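Conserved protein (Methanothermobacter thermautotrophicus, PDB 1I36) is of unknown function but binds NADP and structurally resembles 3-hydroxyacid dehydrogenases, so it is probably an NADP-dependent oxidoreductase. Local coordinates at residues Arg18-Val24 with Arg140-Asn144; Glu25-Leu30 with Val46-Glu51; Ile126-Arg130 with Arg150-Ala155. The protein carries 1 engineered substitution. All blocks are in the same frame, centred on the assembly; numbering follows the deposited sequence.

Interaction 1 of 3, residues Arg18-Val24 with Arg140-Asn144; sequences RLRSRGV and RYGLN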
ATOM      1  N   ARG A  18     -24.008  19.828  17.343  1.00 23.61           N
ATOM      2  CA  ARG A  18     -23.105  20.881  16.857  1.00 24.18           C
ATOM      3  C   ARG A  18     -23.902  22.023  16.231  1.00 24.64           C
ATOM      4  O   ARG A  18     -23.671  23.209  16.524  1.00 24.49           O
ATOM      5  CB  ARG A  18     -22.114  20.313  15.836  1.00 23.02           C
ATOM      6  CG  ARG A  18     -21.195  21.336  15.153  1.00 19.36           C
ATOM      7  CD  ARG A  18     -20.408  22.177  16.174  1.00 23.37           C
ATOM      8  NE  ARG A  18     -19.535  21.362  17.012  1.00 23.58           N
ATOM      9  CZ  ARG A  18     -18.368  20.862  16.605  1.00 28.10           C
ATOM     10  NH1 ARG A  18     -17.945  21.081  15.362  1.00 25.40           N
ATOM     11  NH2 ARG A  18     -17.575  20.226  17.467  1.00 27.75           N
ATOM     12  N   LEU A  19     -24.842  21.666  15.367  1.00 22.60           N
ATOM     13  CA  LEU A  19     -25.689  22.652  14.696  1.00 22.87           C
ATOM     14  C   LEU A  19     -26.508  23.480  15.700  1.00 23.45           C
ATOM     15  O   LEU A  19     -26.651  24.697  15.562  1.00 23.67           O
ATOM     16  CB  LEU A  19     -26.641  21.940  13.713  1.00 20.36           C
ATOM     17  CG  LEU A  19     -26.009  21.180  12.535  1.00 19.78           C
ATOM     18  CD1 LEU A  19     -27.068  20.394  11.799  1.00 18.85           C
ATOM     19  CD2 LEU A  19     -25.345  22.171  11.566  1.00 16.64           C
ATOM     20  N   ARG A  20     -27.085  22.806  16.684  1.00 25.18           N
ATOM     21  CA  ARG A  20     -27.890  23.480  17.695  1.00 26.86           C
ATOM     22  C   ARG A  20     -27.069  24.510  18.496  1.00 27.05           C
ATOM     23  O   ARG A  20     -27.529  25.621  18.729  1.00 26.34           O
ATOM     24  CB  ARG A  20     -28.515  22.449  18.630  1.00 30.36           C
ATOM     25  CG  ARG A  20     -29.621  23.021  19.483  1.00 36.51           C
ATOM     26  CD  ARG A  20     -30.349  21.948  20.280  1.00 40.82           C
ATOM     27  NE  ARG A  20     -31.512  22.514  20.953  1.00 44.14           N
ATOM     28  CZ  ARG A  20     -31.461  23.201  22.088  1.00 46.06           C
ATOM     29  NH1 ARG A  20     -30.301  23.405  22.705  1.00 47.85           N
ATOM     30  NH2 ARG A  20     -32.560  23.765  22.558  1.00 48.37           N
ATOM     31  N   SER A  21     -25.846  24.149  18.860  1.00 25.77           N
ATOM     32  CA  SER A  21     -24.959  25.036  19.612  1.00 26.86           C
ATOM     33  C   SER A  21     -24.602  26.269  18.783  1.00 28.68           C
ATOM     34  O   SER A  21     -24.203  27.295  19.331  1.00 28.15           O
ATOM     35  CB  SER A  21     -23.685  24.290  20.019  1.00 26.43           C
ATOM     36  OG  SER A  21     -22.874  23.979  18.887  1.00 24.54           O
ATOM     37  N   ARG A  22     -24.780  26.189  17.463  1.00 26.29           N
ATOM     38  CA  ARG A  22     -24.467  27.327  16.603  1.00 24.91           C
ATOM     39  C   ARG A  22     -25.708  28.088  16.178  1.00 26.67           C
ATOM     40  O   ARG A  22     -25.655  28.902  15.252  1.00 29.49           O
ATOM     41  CB  ARG A  22     -23.637  26.914  15.393  1.00 24.11           C
ATOM     42  CG  ARG A  22     -22.340  26.190  15.738  1.00 21.78           C
ATOM     43  CD  ARG A  22     -21.452  27.013  16.655  1.00 22.95           C
ATOM     44  NE  ARG A  22     -20.270  26.255  17.016  1.00 23.93           N
ATOM     45  CZ  ARG A  22     -19.141  26.245  16.318  1.00 24.92           C
ATOM     46  NH1 ARG A  22     -19.034  26.967  15.204  1.00 25.19           N
ATOM     47  NH2 ARG A  22     -18.116  25.511  16.733  1.00 25.11           N
ATOM     48  N   GLY A  23     -26.827  27.815  16.855  1.00 26.00           N
ATOM     49  CA  GLY A  23     -28.072  28.528  16.589  1.00 27.26           C
ATOM     50  C   GLY A  23     -29.056  27.986  15.574  1.00 29.54           C
ATOM     51  O   GLY A  23     -30.032  28.655  15.222  1.00 31.21           O
ATOM     52  N   VAL A  24     -28.834  26.765  15.106  1.00 27.75           N
ATOM     53  CA  VAL A  24     -29.727  26.180  14.108  1.00 24.88           C
ATOM     54  C   VAL A  24     -30.846  25.424  14.800  1.00 23.66           C
ATOM     55  O   VAL A  24     -30.611  24.738  15.774  1.00 23.71           O
ATOM     56  CB  VAL A  24     -28.926  25.206  13.189  1.00 25.06           C
ATOM     57  CG1 VAL A  24     -29.839  24.455  12.202  1.00 21.51           C
ATOM     58  CG2 VAL A  24     -27.857  25.976  12.467  1.00 24.77           C
ATOM     59  N   ARG A 140     -20.961  26.880   8.127  1.00 19.52           N
ATOM     60  CA  ARG A 140     -21.126  28.138   8.867  1.00 23.07           C
ATOM     61  C   ARG A 140     -21.608  27.831  10.261  1.00 21.81           C
ATOM     62  O   ARG A 140     -21.466  28.655  11.163  1.00 21.06           O
ATOM     63  CB  ARG A 140     -22.182  29.031   8.214  1.00 26.26           C
ATOM     64  CG  ARG A 140     -21.918  29.321   6.769  1.00 35.31           C
ATOM     65  CD  ARG A 140     -23.120  29.990   6.133  1.00 41.57           C
ATOM     66  NE  ARG A 140     -22.892  30.203   4.704  1.00 47.05           N
ATOM     67  CZ  ARG A 140     -23.776  30.756   3.882  1.00 50.14           C
ATOM     68  NH1 ARG A 140     -24.957  31.152   4.346  1.00 53.04           N
ATOM     69  NH2 ARG A 140     -23.468  30.934   2.605  1.00 50.50           N
ATOM     70  N   TYR A 141     -22.208  26.652  10.418  1.00 21.33           N
ATOM     71  CA  TYR A 141     -22.744  26.237  11.709  1.00 20.47           C
ATOM     72  C   TYR A 141     -21.987  25.102  12.415  1.00 20.86           C
ATOM     73  O   TYR A 141     -22.574  24.320  13.161  1.00 21.21           O
ATOM     74  CB  TYR A 141     -24.241  25.930  11.582  1.00 22.85           C
ATOM     75  CG  TYR A 141     -25.020  27.083  10.995  1.00 27.92           C
ATOM     76  CD1 TYR A 141     -25.217  28.256  11.719  1.00 29.05           C
ATOM     77  CD2 TYR A 141     -25.521  27.021   9.700  1.00 29.37           C
ATOM     78  CE1 TYR A 141     -25.892  29.344  11.166  1.00 32.21           C
ATOM     79  CE2 TYR A 141     -26.197  28.105   9.134  1.00 33.36           C
ATOM     80  CZ  TYR A 141     -26.376  29.260   9.880  1.00 34.26           C
ATOM     81  OH  TYR A 141     -27.044  30.328   9.334  1.00 39.26           O
ATOM     82  N   GLY A 142     -20.675  25.041  12.195  1.00 21.60           N
ATOM     83  CA  GLY A 142     -19.848  24.068  12.884  1.00 21.79           C
ATOM     84  C   GLY A 142     -19.505  22.753  12.228  1.00 19.93           C
ATOM     85  O   GLY A 142     -18.830  21.941  12.857  1.00 19.62           O
ATOM     86  N   LEU A 143     -19.953  22.518  10.997  1.00 18.47           N
ATOM     87  CA  LEU A 143     -19.654  21.252  10.356  1.00 17.62           C
ATOM     88  C   LEU A 143     -18.374  21.377   9.525  1.00 18.12           C
ATOM     89  O   LEU A 143     -17.854  22.489   9.338  1.00 16.48           O
ATOM     90  CB  LEU A 143     -20.867  20.744   9.531  1.00 16.74           C
ATOM     91  CG  LEU A 143     -22.138  20.507  10.372  1.00 16.88           C
ATOM     92  CD1 LEU A 143     -23.199  19.733   9.551  1.00 17.67           C
ATOM     93  CD2 LEU A 143     -21.788  19.709  11.620  1.00 17.62           C
ATOM     94  N   ASN A 144     -17.892  20.253   8.999  1.00 15.72           N
ATOM     95  CA  ASN A 144     -16.642  20.238   8.243  1.00 16.88           C
ATOM     96  C   ASN A 144     -16.884  19.496   6.932  1.00 17.76           C
ATOM     97  O   ASN A 144     -16.368  18.411   6.727  1.00 16.83           O
ATOM     98  CB  ASN A 144     -15.600  19.489   9.109  1.00 17.06           C
ATOM     99  CG  ASN A 144     -14.221  19.434   8.482  1.00 16.28           C
ATOM    100  OD1 ASN A 144     -13.922  20.135   7.511  1.00 16.13           O
ATOM    101  ND2 ASN A 144     -13.353  18.628   9.078  1.00 18.84           N
TER
HETATM  102  O   HOH W   1     -20.797  28.614  13.926  1.00 29.52           O
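The Y141 ring is met on one face by V24, whose CG2 lies 3.7 Å from the ring centroid and only 24° off the ring normal, a CH-pi contact displaced toward CG; CB of R140 covers the opposite face near the rim, and the R22 carbonyl stands at the edge. The two guanidinium groups are used differently. R18 offers its edge: NH1 donates to G142 O at 2.8 Å, with the acceptor almost in the guanidinium plane and the donor in the carbonyl plane, though the N-H...O angle is bent to 143°. Its chi1 (175°) sets CG 3.4 Å from G142 O, and the bends at chi2 and chi3 turn the guanidinium back to that same oxygen. R22 instead lays a face over G142 CA, while a water in its plane links NH1 to R140 O. On the helix side that packs on strand 2-6, CD2 of L19 reaches L143 CG at 3.8 Å, the side chains crossing at about a right angle. G23, at positive phi, is the C-prime residue of the Schellman motif ending helix 10-21. The contact packs this C-terminal end against the loop between helix 132-136 and strand 144-147, outermost in the chain's sheet. R18 NH1 also salt-bridges D122. Y141 O, with R22 CG at 3.2 Å, is buried without a polar partner, so the packing probably pays for burying this carbonyl.

Interaction 2 of 3, residues Glu25-Leu30 with Val46-Glu51; sequences EVVTSL and VTETSE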
ATOM      1  N   GLU A  25     -32.079  25.573  14.330  1.00 26.33           N
ATOM      2  CA  GLU A  25     -33.148  24.800  14.939  1.00 28.78           C
ATOM      3  C   GLU A  25     -33.135  23.413  14.277  1.00 26.30           C
ATOM      4  O   GLU A  25     -33.241  23.317  13.076  1.00 26.35           O
ATOM      5  CB  GLU A  25     -34.514  25.428  14.698  1.00 32.83           C
ATOM      6  CG  GLU A  25     -35.509  24.862  15.704  1.00 38.19           C
ATOM      7  CD  GLU A  25     -36.932  24.844  15.217  1.00 42.11           C
ATOM      8  OE1 GLU A  25     -37.270  25.603  14.278  1.00 43.70           O
ATOM      9  OE2 GLU A  25     -37.721  24.063  15.798  1.00 42.08           O
ATOM     10  N   VAL A  26     -32.924  22.362  15.054  1.00 28.18           N
ATOM     11  CA  VAL A  26     -32.881  21.003  14.520  1.00 27.00           C
ATOM     12  C   VAL A  26     -34.168  20.289  14.907  1.00 27.37           C
ATOM     13  O   VAL A  26     -34.607  20.412  16.048  1.00 27.05           O
ATOM     14  CB  VAL A  26     -31.639  20.250  15.056  1.00 28.44           C
ATOM     15  CG1 VAL A  26     -30.399  21.033  14.703  1.00 26.02           C
ATOM     16  CG2 VAL A  26     -31.667  20.163  16.562  1.00 31.79           C
ATOM     17  N   VAL A  27     -34.780  19.572  13.959  1.00 25.23           N
ATOM     18  CA  VAL A  27     -36.049  18.880  14.233  1.00 26.79           C
ATOM     19  C   VAL A  27     -36.037  17.422  13.781  1.00 27.39           C
ATOM     20  O   VAL A  27     -35.293  17.051  12.885  1.00 24.60           O
ATOM     21  CB  VAL A  27     -37.288  19.578  13.556  1.00 26.08           C
ATOM     22  CG1 VAL A  27     -37.257  21.095  13.744  1.00 28.76           C
ATOM     23  CG2 VAL A  27     -37.401  19.212  12.101  1.00 27.94           C
ATOM     24  N   THR A  28     -36.874  16.604  14.404  1.00 24.04           N
ATOM     25  CA  THR A  28     -36.950  15.196  14.032  1.00 27.07           C
ATOM     26  C   THR A  28     -38.289  14.625  14.529  1.00 27.38           C
ATOM     27  O   THR A  28     -38.909  15.218  15.407  1.00 26.90           O
ATOM     28  CB  THR A  28     -35.775  14.395  14.670  1.00 25.32           C
ATOM     29  OG1 THR A  28     -35.644  13.149  13.995  1.00 25.40           O
ATOM     30  CG2 THR A  28     -36.037  14.122  16.132  1.00 24.74           C
ATOM     31  N   SER A  29     -38.719  13.503  13.945  1.00 25.66           N
ATOM     32  CA  SER A  29     -39.962  12.837  14.319  1.00 27.94           C
ATOM     33  C   SER A  29     -39.627  11.611  15.143  1.00 26.92           C
ATOM     34  O   SER A  29     -38.858  10.760  14.698  1.00 27.01           O
ATOM     35  CB  SER A  29     -40.720  12.413  13.067  1.00 28.38           C
ATOM     36  OG  SER A  29     -41.895  11.708  13.401  1.00 29.98           O
ATOM     37  N   LEU A  30     -40.195  11.513  16.344  1.00 28.93           N
ATOM     38  CA  LEU A  30     -39.918  10.371  17.228  1.00 29.04           C
ATOM     39  C   LEU A  30     -40.969   9.250  17.218  1.00 30.09           C
ATOM     40  O   LEU A  30     -40.830   8.262  17.945  1.00 29.72           O
ATOM     41  CB  LEU A  30     -39.689  10.843  18.660  1.00 31.10           C
ATOM     42  CG  LEU A  30     -38.458  11.724  18.903  1.00 31.23           C
ATOM     43  CD1 LEU A  30     -38.489  12.226  20.339  1.00 34.35           C
ATOM     44  CD2 LEU A  30     -37.177  10.943  18.637  1.00 30.87           C
ATOM     45  N   VAL A  46     -33.829  18.526  20.616  1.00 35.89           N
ATOM     46  CA  VAL A  46     -34.375  18.741  19.287  1.00 37.15           C
ATOM     47  C   VAL A  46     -35.864  19.018  19.325  1.00 36.15           C
ATOM     48  O   VAL A  46     -36.548  18.644  20.265  1.00 37.30           O
ATOM     49  CB  VAL A  46     -34.122  17.522  18.359  1.00 40.35           C
ATOM     50  CG1 VAL A  46     -32.621  17.293  18.191  1.00 42.72           C
ATOM     51  CG2 VAL A  46     -34.784  16.289  18.926  1.00 41.25           C
ATOM     52  N   THR A  47     -36.368  19.704  18.309  1.00 35.30           N
ATOM     53  CA  THR A  47     -37.785  19.987  18.255  1.00 35.27           C
ATOM     54  C   THR A  47     -38.487  18.725  17.758  1.00 36.44           C
ATOM     55  O   THR A  47     -38.159  18.212  16.696  1.00 36.00           O
ATOM     56  CB  THR A  47     -38.071  21.174  17.326  1.00 35.29           C
ATOM     57  OG1 THR A  47     -37.519  22.366  17.908  1.00 35.95           O
ATOM     58  CG2 THR A  47     -39.566  21.348  17.118  1.00 34.91           C
ATOM     59  N   GLU A  48     -39.409  18.202  18.560  1.00 35.66           N
ATOM     60  CA  GLU A  48     -40.160  17.001  18.204  1.00 34.71           C
ATOM     61  C   GLU A  48     -41.341  17.408  17.362  1.00 33.83           C
ATOM     62  O   GLU A  48     -42.139  18.248  17.766  1.00 36.26           O
ATOM     63  CB  GLU A  48     -40.579  16.271  19.474  1.00 34.00           C
ATOM     64  CG  GLU A  48     -39.352  15.770  20.205  1.00 35.77           C
ATOM     65  CD  GLU A  48     -39.611  15.241  21.610  1.00 37.93           C
ATOM     66  OE1 GLU A  48     -40.754  14.815  21.917  1.00 41.00           O
ATOM     67  OE2 GLU A  48     -38.646  15.232  22.399  1.00 36.82           O
ATOM     68  N   THR A  49     -41.485  16.787  16.202  1.00 32.30           N
ATOM     69  CA  THR A  49     -42.546  17.172  15.294  1.00 30.18           C
ATOM     70  C   THR A  49     -43.041  16.011  14.444  1.00 29.62           C
ATOM     71  O   THR A  49     -42.648  14.875  14.663  1.00 29.64           O
ATOM     72  CB  THR A  49     -42.036  18.301  14.405  1.00 32.13           C
ATOM     73  OG1 THR A  49     -43.120  18.836  13.630  1.00 34.97           O
ATOM     74  CG2 THR A  49     -40.935  17.783  13.464  1.00 32.78           C
ATOM     75  N   SER A  50     -43.910  16.286  13.473  1.00 30.06           N
ATOM     76  CA  SER A  50     -44.431  15.212  12.630  1.00 30.04           C
ATOM     77  C   SER A  50     -43.416  14.849  11.546  1.00 30.01           C
ATOM     78  O   SER A  50     -42.511  15.630  11.239  1.00 29.53           O
ATOM     79  CB  SER A  50     -45.756  15.616  11.980  1.00 30.79           C
ATOM     80  OG  SER A  50     -45.569  16.570  10.940  1.00 33.13           O
ATOM     81  N   GLU A  51     -43.600  13.673  10.959  1.00 28.98           N
ATOM     82  CA  GLU A  51     -42.741  13.160   9.904  1.00 30.54           C
ATOM     83  C   GLU A  51     -42.752  14.136   8.736  1.00 30.88           C
ATOM     84  O   GLU A  51     -41.699  14.499   8.219  1.00 30.34           O
ATOM     85  CB  GLU A  51     -43.247  11.782   9.476  1.00 31.39           C
ATOM     86  CG  GLU A  51     -42.424  11.025   8.444  1.00 33.70           C
ATOM     87  CD  GLU A  51     -43.173   9.792   7.905  1.00 36.23           C
ATOM     88  OE1 GLU A  51     -44.009   9.241   8.655  1.00 37.84           O
ATOM     89  OE2 GLU A  51     -42.942   9.386   6.742  1.00 33.07           O
TER
HETATM   90  O   HOH W   2     -43.967  12.069  15.218  1.00 60.33           O
HETATM   91  O   HOH W   3     -41.739  13.712  17.237  1.00 40.88           O
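E25 and T47 are brought together by complementary torsions: E25 swings CG opposite its backbone N (chi1 -162°) and stays extended beyond it, whereas T47 sets OG1 opposite its carbonyl carbon, beside the backbone N (chi1 -67°). The T47 hydroxyl therefore donates to E25 OE2 at 2.7 Å, using the carboxylate lone pair that faces away from the other oxygen. Three backbone bonds establish a parallel pairing in which V27 faces T47 and T28 faces E48. T47 N gives a nearly straight bond to V26 O, at 3.0 Å and 172°; T28 N returns to T47 O at 3.1 Å, and T49 N to T28 O, where the donor is tilted from the carbonyl plane. On the face carrying V27 and T47, these side chains lie side by side and point the same way, V27 CG1 resting 3.7 Å from T47 CB. V26 and V46 cross at about a right angle, and their CG2 and CG1 methyls, respectively, approach to 3.4 Å, tighter than ordinary van der Waals contact. L30 CD1 packs 3.5 Å from CD of E48, whose carboxylate is engaged in a salt bridge with R42. Past the paired strands, one water joins S29 OG to T49 O and a second joins L30 N to T49 O. This is the strand pair of the beta-alpha-beta unit 25-28, 35-44, 47-48: helix 35-44 packs on L30 and V46, strand 2-6 flanks strand 25-28 through backbone bonds of E25 and V27, and helix 51-55 starts at once after S50, whose OG caps D53 N.

Interaction 3 of 3, residues Ile126-Arg130 with Arg150-Ala155; sequences IASGR and REPGDA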
ATOM      1  N   ILE A 126     -17.439  14.356   3.059  1.00 11.35           N
ATOM      2  CA  ILE A 126     -17.345  14.808   1.668  1.00 13.27           C
ATOM      3  C   ILE A 126     -18.768  14.675   1.090  1.00 13.84           C
ATOM      4  O   ILE A 126     -19.532  13.795   1.508  1.00 13.38           O
ATOM      5  CB  ILE A 126     -16.279  14.048   0.838  1.00 13.12           C
ATOM      6  CG1 ILE A 126     -16.583  12.555   0.802  1.00 16.10           C
ATOM      7  CG2 ILE A 126     -14.853  14.314   1.443  1.00 13.82           C
ATOM      8  CD1 ILE A 126     -15.687  11.772  -0.224  1.00 16.27           C
ATOM      9  N   ALA A 127     -19.117  15.545   0.147  1.00 13.97           N
ATOM     10  CA  ALA A 127     -20.472  15.552  -0.420  1.00 14.50           C
ATOM     11  C   ALA A 127     -20.435  15.775  -1.922  1.00 14.52           C
ATOM     12  O   ALA A 127     -19.635  16.574  -2.439  1.00 12.35           O
ATOM     13  CB  ALA A 127     -21.309  16.671   0.280  1.00 12.77           C
ATOM     14  N   SER A 128     -21.323  15.068  -2.624  1.00 15.35           N
ATOM     15  CA  SER A 128     -21.369  15.165  -4.073  1.00 11.54           C
ATOM     16  C   SER A 128     -22.799  15.380  -4.556  1.00 14.24           C
ATOM     17  O   SER A 128     -23.752  14.989  -3.885  1.00 12.80           O
ATOM     18  CB  SER A 128     -20.736  13.920  -4.703  1.00  9.09           C
ATOM     19  OG  SER A 128     -21.567  12.769  -4.570  1.00 12.22           O
ATOM     20  N   GLY A 129     -22.928  15.994  -5.734  1.00 13.52           N
ATOM     21  CA  GLY A 129     -24.242  16.291  -6.296  1.00 14.48           C
ATOM     22  C   GLY A 129     -24.286  17.778  -6.606  1.00 16.29           C
ATOM     23  O   GLY A 129     -23.499  18.567  -6.051  1.00 13.69           O
ATOM     24  N   ARG A 130     -25.265  18.186  -7.419  1.00 17.35           N
ATOM     25  CA  ARG A 130     -25.425  19.587  -7.835  1.00 20.29           C
ATOM     26  C   ARG A 130     -25.676  20.518  -6.686  1.00 19.55           C
ATOM     27  O   ARG A 130     -25.328  21.701  -6.734  1.00 21.10           O
ATOM     28  CB  ARG A 130     -26.598  19.757  -8.823  1.00 21.39           C
ATOM     29  CG  ARG A 130     -26.453  19.037 -10.109  1.00 26.19           C
ATOM     30  CD  ARG A 130     -27.621  19.414 -11.065  1.00 30.29           C
ATOM     31  NE  ARG A 130     -27.635  20.840 -11.383  1.00 27.72           N
ATOM     32  CZ  ARG A 130     -28.518  21.691 -10.886  1.00 26.06           C
ATOM     33  NH1 ARG A 130     -29.452  21.257 -10.060  1.00 29.60           N
ATOM     34  NH2 ARG A 130     -28.492  22.965 -11.246  1.00 28.92           N
ATOM     35  N   ARG A 150     -19.131  15.066  -8.737  1.00 19.56           N
ATOM     36  CA  ARG A 150     -20.125  15.914  -9.398  1.00 22.75           C
ATOM     37  C   ARG A 150     -21.573  15.478  -9.159  1.00 19.97           C
ATOM     38  O   ARG A 150     -22.467  16.299  -9.133  1.00 22.00           O
ATOM     39  CB  ARG A 150     -19.904  15.889 -10.915  1.00 28.33           C
ATOM     40  CG  ARG A 150     -18.550  16.382 -11.382  1.00 35.43           C
ATOM     41  CD  ARG A 150     -18.442  16.304 -12.905  1.00 41.73           C
ATOM     42  NE  ARG A 150     -18.591  14.937 -13.417  1.00 45.15           N
ATOM     43  CZ  ARG A 150     -18.602  14.618 -14.713  1.00 49.43           C
ATOM     44  NH1 ARG A 150     -18.474  15.569 -15.641  1.00 49.48           N
ATOM     45  NH2 ARG A 150     -18.748  13.350 -15.087  1.00 49.76           N
ATOM     46  N   GLU A 151     -21.796  14.183  -8.961  1.00 17.33           N
ATOM     47  CA  GLU A 151     -23.165  13.697  -8.824  1.00 18.38           C
ATOM     48  C   GLU A 151     -23.357  12.711  -7.695  1.00 14.56           C
ATOM     49  O   GLU A 151     -22.388  12.284  -7.089  1.00 13.71           O
ATOM     50  CB  GLU A 151     -23.589  13.085 -10.177  1.00 22.90           C
ATOM     51  CG  GLU A 151     -22.587  12.119 -10.773  1.00 29.85           C
ATOM     52  CD  GLU A 151     -22.997  11.604 -12.162  1.00 34.66           C
ATOM     53  OE1 GLU A 151     -23.199  12.410 -13.097  1.00 36.84           O
ATOM     54  OE2 GLU A 151     -23.121  10.378 -12.317  1.00 40.49           O
ATOM     55  N   PRO A 152     -24.619  12.410  -7.335  1.00 15.56           N
ATOM     56  CA  PRO A 152     -24.886  11.452  -6.251  1.00 14.16           C
ATOM     57  C   PRO A 152     -24.161  10.154  -6.557  1.00 14.22           C
ATOM     58  O   PRO A 152     -24.164   9.712  -7.698  1.00 12.17           O
ATOM     59  CB  PRO A 152     -26.397  11.267  -6.339  1.00 13.92           C
ATOM     60  CG  PRO A 152     -26.844  12.710  -6.706  1.00 16.69           C
ATOM     61  CD  PRO A 152     -25.880  12.993  -7.849  1.00 14.98           C
ATOM     62  N   GLY A 153     -23.521   9.565  -5.551  1.00 13.88           N
ATOM     63  CA  GLY A 153     -22.788   8.341  -5.781  1.00 12.74           C
ATOM     64  C   GLY A 153     -21.271   8.587  -5.760  1.00 15.96           C
ATOM     65  O   GLY A 153     -20.520   7.696  -5.334  1.00 12.92           O
ATOM     66  N   ASP A 154     -20.816   9.785  -6.160  1.00 13.63           N
ATOM     67  CA  ASP A 154     -19.377  10.070  -6.181  1.00 14.44           C
ATOM     68  C   ASP A 154     -18.739  10.080  -4.808  1.00 14.95           C
ATOM     69  O   ASP A 154     -17.714   9.422  -4.617  1.00 15.26           O
ATOM     70  CB  ASP A 154     -19.036  11.367  -6.929  1.00 13.67           C
ATOM     71  CG  ASP A 154     -19.366  11.290  -8.407  1.00 17.74           C
ATOM     72  OD1 ASP A 154     -19.532  10.177  -8.948  1.00 15.57           O
ATOM     73  OD2 ASP A 154     -19.422  12.353  -9.042  1.00 16.85           O
ATOM     74  N   ALA A 155     -19.365  10.754  -3.843  1.00 12.13           N
ATOM     75  CA  ALA A 155     -18.826  10.796  -2.474  1.00 11.89           C
ATOM     76  C   ALA A 155     -18.733   9.393  -1.846  1.00 11.80           C
ATOM     77  O   ALA A 155     -17.715   9.038  -1.231  1.00 11.42           O
ATOM     78  CB  ALA A 155     -19.686  11.718  -1.616  1.00 10.90           C
TER
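G129 passes directly against E151, CA to CA 3.8 Å, where the end of strand 124-128 runs past a type II beta turn from E151 to D154 that leads into helix 154-182. S128 supplies the principal side-chain link. With its chi1 at 73°, OG sits between the backbone N and the carbonyl carbon and reaches into the turn, donating to E151 O at 2.7 Å and accepting from A155 N at 3.1 Å in a fairly straight bond of 161°. E151 O is gripped twice, since D154 N closes the turn onto it from the face opposite S128 OG; the serine approaches from well above the carbonyl plane. D154 folds its carboxylate back, and OD2 accepts from R150 N at 2.7 Å and from E151 N at 3.0 Å, which pins the chain at the entry to the turn. Apolar contact is lighter: I126 CG1 lies 4.0 Å from A155 CB, and P152 CD touches G129 CA. Positive phi at G153 (107°) suits the third position of a type II turn, as does proline at the second. M192 and L185 of the second subunit pack on I126 and D154. The arrangement is a helix N-terminus, with G153 at the N-cap, tied by a strand-end serine through a type II turn and the first helical turn, where the chain passes from the mixed sheet into the long helix 154-182.

Interactions 1 and 2 are neighbours through 18-24 and 25-30, both in the Rossmann-type region, while 140-144 comes from later in the chain: their centres are about 17 Å apart, and they touch where L19 CB meets V26 CG1 at 4.0 Å, as helix 10-21 leads into strand 25-28. Interaction 3 stands apart, its centre about 22 Å from that of interaction 1 and about 27 Å from that of interaction 2, although interactions 2 and 3 reach the same sheet. Measured from side chains to the bound NADP, T28 of interaction 2 lies about 7 Å from it, I126 about 11 Å and L143 about 13 Å. Interaction 2 also packs against the NADP-binding residue F8 through V46 and T28.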